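Local coordinates for protein probable transcriptional regulator (PDB 2ESN) that probably regulates transcription as a LysR-type protein, pairing a helix-turn-helix DNA-binding domain with a domain built to bind a small effector, at residues C[177-182]-C[255-260]; C[238-243]-C[248-253]. All coordinates share one frame; numbering follows the deposited sequence.

Interaction 1: C[177-182]-C[255-260]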
loop_
_atom_site.group_PDB
_atom_site.type_symbol
_atom_site.label_atom_id
_atom_site.label_comp_id
_atom_site.label_asym_id
_atom_site.label_seq_id
_atom_site.Cartn_x
_atom_site.Cartn_y
_atom_site.Cartn_z
ATOM N N ARG C 177 -3.385 -11.997 -36.009
ATOM C CA ARG C 177 -2.915 -13.327 -35.652
ATOM C C ARG C 177 -1.436 -13.322 -35.225
ATOM O O ARG C 177 -0.703 -12.322 -35.436
ATOM C CB ARG C 177 -3.146 -14.263 -36.839
ATOM C CG ARG C 177 -2.533 -13.765 -38.167
ATOM C CD ARG C 177 -2.916 -14.713 -39.316
ATOM N NE ARG C 177 -1.905 -14.690 -40.393
ATOM C CZ ARG C 177 -1.905 -13.848 -41.436
ATOM N NH1 ARG C 177 -2.855 -12.913 -41.592
ATOM N NH2 ARG C 177 -0.918 -13.926 -42.324
ATOM N N TYR C 178 -1.032 -14.411 -34.585
ATOM C CA TYR C 178 0.373 -14.682 -34.265
ATOM C C TYR C 178 1.095 -15.376 -35.419
ATOM O O TYR C 178 0.478 -16.140 -36.171
ATOM C CB TYR C 178 0.501 -15.573 -33.049
ATOM C CG TYR C 178 0.397 -14.821 -31.746
ATOM C CD1 TYR C 178 -0.819 -14.281 -31.338
ATOM C CD2 TYR C 178 1.516 -14.644 -30.916
ATOM C CE1 TYR C 178 -0.918 -13.534 -30.142
ATOM C CE2 TYR C 178 1.433 -13.954 -29.705
ATOM C CZ TYR C 178 0.208 -13.395 -29.329
ATOM O OH TYR C 178 0.093 -12.674 -28.158
ATOM N N VAL C 179 2.397 -15.077 -35.557
ATOM C CA VAL C 179 3.241 -15.750 -36.487
ATOM C C VAL C 179 4.545 -16.093 -35.751
ATOM O O VAL C 179 4.744 -15.620 -34.666
ATOM C CB VAL C 179 3.519 -14.894 -37.758
ATOM C CG1 VAL C 179 2.258 -14.718 -38.583
ATOM C CG2 VAL C 179 4.195 -13.509 -37.420
ATOM N N VAL C 180 5.362 -16.966 -36.347
ATOM C CA VAL C 180 6.670 -17.412 -35.865
ATOM C C VAL C 180 7.649 -16.587 -36.685
ATOM O O VAL C 180 7.539 -16.508 -37.913
ATOM C CB VAL C 180 6.893 -18.930 -36.093
ATOM C CG1 VAL C 180 8.324 -19.354 -35.687
ATOM C CG2 VAL C 180 5.883 -19.716 -35.235
ATOM N N VAL C 181 8.583 -15.977 -35.957
ATOM C CA VAL C 181 9.567 -15.102 -36.464
ATOM C C VAL C 181 10.916 -15.735 -36.179
ATOM O O VAL C 181 11.101 -16.289 -35.105
ATOM C CB VAL C 181 9.426 -13.756 -35.652
ATOM C CG1 VAL C 181 10.619 -12.911 -35.803
ATOM C CG2 VAL C 181 8.078 -13.018 -36.010
ATOM N N ALA C 182 11.835 -15.696 -37.161
ATOM C CA ALA C 182 13.247 -16.082 -36.983
ATOM C C ALA C 182 14.073 -15.052 -37.676
ATOM O O ALA C 182 13.548 -14.343 -38.512
ATOM C CB ALA C 182 13.515 -17.403 -37.635
ATOM N N HIS C 255 1.077 -7.995 -36.772
ATOM C CA HIS C 255 1.127 -6.574 -37.004
ATOM C C HIS C 255 2.473 -6.037 -36.568
ATOM O O HIS C 255 3.026 -5.216 -37.258
ATOM C CB HIS C 255 0.019 -5.884 -36.170
ATOM C CG HIS C 255 -0.164 -4.412 -36.477
ATOM N ND1 HIS C 255 -0.494 -3.941 -37.736
ATOM C CD2 HIS C 255 -0.120 -3.325 -35.669
ATOM C CE1 HIS C 255 -0.628 -2.629 -37.688
ATOM N NE2 HIS C 255 -0.389 -2.230 -36.447
ATOM N N ALA C 256 3.006 -6.484 -35.411
ATOM C CA ALA C 256 4.322 -5.986 -34.947
ATOM C C ALA C 256 5.536 -6.568 -35.735
ATOM O O ALA C 256 6.516 -5.856 -36.092
ATOM C CB ALA C 256 4.476 -6.197 -33.419
ATOM N N ALA C 257 5.489 -7.867 -35.986
ATOM C CA ALA C 257 6.561 -8.529 -36.678
ATOM C C ALA C 257 6.688 -7.945 -38.098
ATOM O O ALA C 257 7.815 -7.692 -38.580
ATOM C CB ALA C 257 6.278 -10.087 -36.735
ATOM N N ARG C 258 5.558 -7.744 -38.779
ATOM C CA ARG C 258 5.614 -7.045 -40.098
ATOM C C ARG C 258 6.228 -5.669 -40.065
ATOM O O ARG C 258 6.967 -5.340 -40.959
ATOM C CB ARG C 258 4.240 -6.905 -40.714
ATOM C CG ARG C 258 3.662 -8.207 -41.165
ATOM C CD ARG C 258 2.265 -7.993 -41.763
ATOM N NE ARG C 258 2.366 -8.213 -43.199
ATOM C CZ ARG C 258 2.713 -7.291 -44.106
ATOM N NH1 ARG C 258 2.796 -7.646 -45.386
ATOM N NH2 ARG C 258 2.956 -6.018 -43.751
ATOM N N ALA C 259 5.924 -4.861 -39.052
ATOM C CA ALA C 259 6.539 -3.524 -38.904
ATOM C C ALA C 259 8.062 -3.553 -38.673
ATOM O O ALA C 259 8.818 -2.604 -38.981
ATOM C CB ALA C 259 5.863 -2.794 -37.751
ATOM N N LEU C 260 8.553 -4.628 -38.075
ATOM C CA LEU C 260 9.975 -4.676 -37.820
ATOM C C LEU C 260 10.750 -5.646 -38.720
ATOM O O LEU C 260 11.929 -5.798 -38.514
ATOM C CB LEU C 260 10.233 -4.965 -36.317
ATOM C CG LEU C 260 9.962 -3.781 -35.368
ATOM C CD1 LEU C 260 10.437 -4.103 -33.915
ATOM C CD2 LEU C 260 10.663 -2.492 -35.898
#

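Interaction 2: C[238-243]-C[248-253]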
loop_
_atom_site.group_PDB
_atom_site.type_symbol
_atom_site.label_atom_id
_atom_site.label_comp_id
_atom_site.label_asym_id
_atom_site.label_seq_id
_atom_site.Cartn_x
_atom_site.Cartn_y
_atom_site.Cartn_z
ATOM N N ALA C 238 11.357 -5.035 -28.549
ATOM C CA ALA C 238 12.730 -5.448 -28.294
ATOM C C ALA C 238 12.921 -6.941 -28.648
ATOM O O ALA C 238 13.998 -7.319 -29.075
ATOM C CB ALA C 238 13.142 -5.167 -26.863
ATOM N N ALA C 239 11.891 -7.755 -28.419
ATOM C CA ALA C 239 11.987 -9.217 -28.650
ATOM C C ALA C 239 12.226 -9.523 -30.124
ATOM O O ALA C 239 12.958 -10.450 -30.467
ATOM C CB ALA C 239 10.693 -9.905 -28.208
ATOM N N LEU C 240 11.592 -8.752 -30.983
ATOM C CA LEU C 240 11.712 -8.881 -32.436
ATOM C C LEU C 240 13.161 -8.606 -32.817
ATOM O O LEU C 240 13.749 -9.374 -33.582
ATOM C CB LEU C 240 10.713 -7.918 -33.135
ATOM C CG LEU C 240 9.283 -8.440 -33.106
ATOM C CD1 LEU C 240 8.265 -7.330 -33.293
ATOM C CD2 LEU C 240 9.087 -9.478 -34.205
ATOM N N PHE C 241 13.805 -7.605 -32.219
ATOM C CA PHE C 241 15.249 -7.433 -32.490
ATOM C C PHE C 241 16.118 -8.558 -31.931
ATOM O O PHE C 241 17.141 -8.938 -32.546
ATOM C CB PHE C 241 15.799 -6.084 -31.990
ATOM C CG PHE C 241 15.366 -4.923 -32.852
ATOM C CD1 PHE C 241 14.264 -4.153 -32.484
ATOM C CD2 PHE C 241 16.077 -4.627 -34.041
ATOM C CE1 PHE C 241 13.879 -3.037 -33.290
ATOM C CE2 PHE C 241 15.707 -3.566 -34.872
ATOM C CZ PHE C 241 14.601 -2.755 -34.497
ATOM N N LEU C 242 15.729 -9.078 -30.774
ATOM C CA LEU C 242 16.433 -10.229 -30.228
ATOM C C LEU C 242 16.423 -11.430 -31.215
ATOM O O LEU C 242 17.442 -12.050 -31.495
ATOM C CB LEU C 242 15.783 -10.617 -28.881
ATOM C CG LEU C 242 16.203 -12.008 -28.312
ATOM C CD1 LEU C 242 17.732 -12.010 -27.963
ATOM C CD2 LEU C 242 15.378 -12.310 -27.074
ATOM N N ALA C 243 15.255 -11.753 -31.727
ATOM C CA ALA C 243 15.075 -12.795 -32.762
ATOM C C ALA C 243 15.887 -12.638 -34.054
ATOM O O ALA C 243 16.254 -13.664 -34.688
ATOM C CB ALA C 243 13.620 -12.906 -33.102
ATOM N N PHE C 248 17.122 -17.787 -31.979
ATOM C CA PHE C 248 15.874 -17.983 -31.238
ATOM C C PHE C 248 14.658 -17.725 -32.055
ATOM O O PHE C 248 14.631 -16.786 -32.856
ATOM C CB PHE C 248 15.833 -17.134 -29.978
ATOM C CG PHE C 248 17.038 -17.294 -29.077
ATOM C CD1 PHE C 248 17.335 -16.310 -28.178
ATOM C CD2 PHE C 248 17.832 -18.437 -29.086
ATOM C CE1 PHE C 248 18.407 -16.405 -27.299
ATOM C CE2 PHE C 248 18.949 -18.565 -28.201
ATOM C CZ PHE C 248 19.222 -17.560 -27.303
ATOM N N LEU C 249 13.597 -18.486 -31.785
ATOM C CA LEU C 249 12.335 -18.239 -32.400
ATOM C C LEU C 249 11.414 -17.414 -31.470
ATOM O O LEU C 249 11.528 -17.506 -30.235
ATOM C CB LEU C 249 11.699 -19.577 -32.750
ATOM C CG LEU C 249 12.517 -20.486 -33.713
ATOM C CD1 LEU C 249 11.681 -21.686 -34.104
ATOM C CD2 LEU C 249 12.879 -19.701 -34.976
ATOM N N LEU C 250 10.509 -16.625 -32.057
ATOM C CA LEU C 250 9.614 -15.800 -31.296
ATOM C C LEU C 250 8.251 -15.958 -31.919
ATOM O O LEU C 250 8.126 -15.893 -33.132
ATOM C CB LEU C 250 10.059 -14.320 -31.311
ATOM C CG LEU C 250 9.010 -13.260 -30.865
ATOM C CD1 LEU C 250 8.791 -13.309 -29.325
ATOM C CD2 LEU C 250 9.447 -11.837 -31.275
ATOM N N THR C 251 7.223 -16.159 -31.113
ATOM C CA THR C 251 5.849 -16.315 -31.674
ATOM C C THR C 251 5.082 -15.046 -31.240
ATOM O O THR C 251 4.849 -14.851 -30.039
ATOM C CB THR C 251 5.174 -17.610 -31.160
ATOM O OG1 THR C 251 6.128 -18.714 -31.278
ATOM C CG2 THR C 251 3.813 -17.846 -31.920
ATOM N N ALA C 252 4.780 -14.172 -32.211
ATOM C CA ALA C 252 4.503 -12.756 -31.941
ATOM C C ALA C 252 3.327 -12.318 -32.789
ATOM O O ALA C 252 3.111 -12.871 -33.850
ATOM C CB ALA C 252 5.696 -11.869 -32.391
ATOM N N PRO C 253 2.639 -11.257 -32.359
ATOM C CA PRO C 253 1.689 -10.614 -33.210
ATOM C C PRO C 253 2.267 -10.225 -34.558
ATOM O O PRO C 253 3.330 -9.550 -34.639
ATOM C CB PRO C 253 1.271 -9.364 -32.416
ATOM C CG PRO C 253 1.597 -9.729 -30.920
ATOM C CD PRO C 253 2.782 -10.623 -31.024
#

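Interaction 1: C[177-182]-C[255-260]
Val179 and Val181 meet Ala257 where helix 254-264 packs on strand 168-183, one helix-on-sheet layer of the periplasmic-binding-protein-like fold expected of a LysR effector domain. Arg177 lies in a loop-like interruption of that strand; it is solvent-exposed, as is Arg258 on the helix, and both lie near the like-charged Arg254. Regular alternation resumes with Tyr178: its CB points away from the helix, and its hydroxyl is hydrogen-bonded to that of Tyr157. Val179 turns toward the helix. Its chi1 of -68° sets CG2 between the backbone N and the carbonyl carbon, and this is the methyl that reaches Ala257 CB, at 4.1 Å. Val180 points away again, to the sheet's other face, where it touches Thr251 and Pro193. Valine suits positions 179 to 181, since its beta-branch favours extended backbone and offers a short, broad apolar surface. Alanine suits the helix side because its single methyl lets the helix come close, the CA atoms of Val181 and Ala257 being 7.2 Å apart. Leu268 of strand 266-269 also touches both Val179 and Ala257, extending the apolar layer. At Val181 CG1 stands anti to the backbone N (chi1 164°), leaving CG2 beside that N to press on Ala257 CB at a tight 3.5 Å.

Interaction 2: C[238-243]-C[248-253]
The Phe248 ring meets the Leu242 side chain obliquely, with Leu242 CD1 4.3 Å from ring atom CD1. The same ring packs on Ala230 of strand 228-233 and on Gln124 of the second subunit, so a large aromatic is well used here, bridging the two. The other phenyl ring, of Phe241, points away from the strand and is engaged edge-to-face by Phe113 of the second subunit. Beyond the rings the contact is aliphatic and centres on Leu250, which points at the helix from the strand. Its CG is anti to the backbone N (chi1 164°), carrying CD2 onto Leu240 N while CD1 lies by Ala239 CB. CD2 lies 3.8 Å from Ala239 CB, and an equal 3.8 Å from Leu240 CD2; the two leucine side chains cross at about a right angle. Leu240 leaves the helix neither toward nor away from the strand; its CG, anti to the carbonyl carbon (chi1 -77°), brings CD2 to Leu250. Ala239 and Ala243, one turn apart, are small enough to admit the leucine, and Ala243 CB stands 4.2 Å from Leu250 CB. Thr246 OG1 is hydrogen-bonded to both Leu242 O and Phe248 N, tying Leu242, late in helix 236-244, to Phe248 across the turn. Helix 238-243 and strand 249-253 run roughly antiparallel (148°), the axes approaching to 8.3 Å. This is the return half of a beta-alpha-beta crossover: strand 228-233 leads into helix 236-244, which leads back into strand 249-253, with the parallel strand 202-206 lying between the two. Leu240 also touches Val181 of strand 168-183 and Ala257 and Leu260 of helix 254-264.

The centres of interactions 1 and 2 lie 8 Å apart in the LysR substrate-binding domain. In chain order come strand 168-183, helix 236-244, strand 249-253 and helix 254-264, so both segments of interaction 2 fall between those of interaction 1. The two strands are antiparallel neighbours in one sheet, joined by probable hydrogen bonds from Ala252 N to Val179 O (2.9 Å) and from Val181 N to Leu250 O (2.9 Å). The two helices therefore rest on adjoining strands and share one apolar layer. Residues of both contacts, among them Leu260 and Phe241, also pack on the second subunit, so this layer adjoins an interface between subunits, consistent with the association of LysR effector domains.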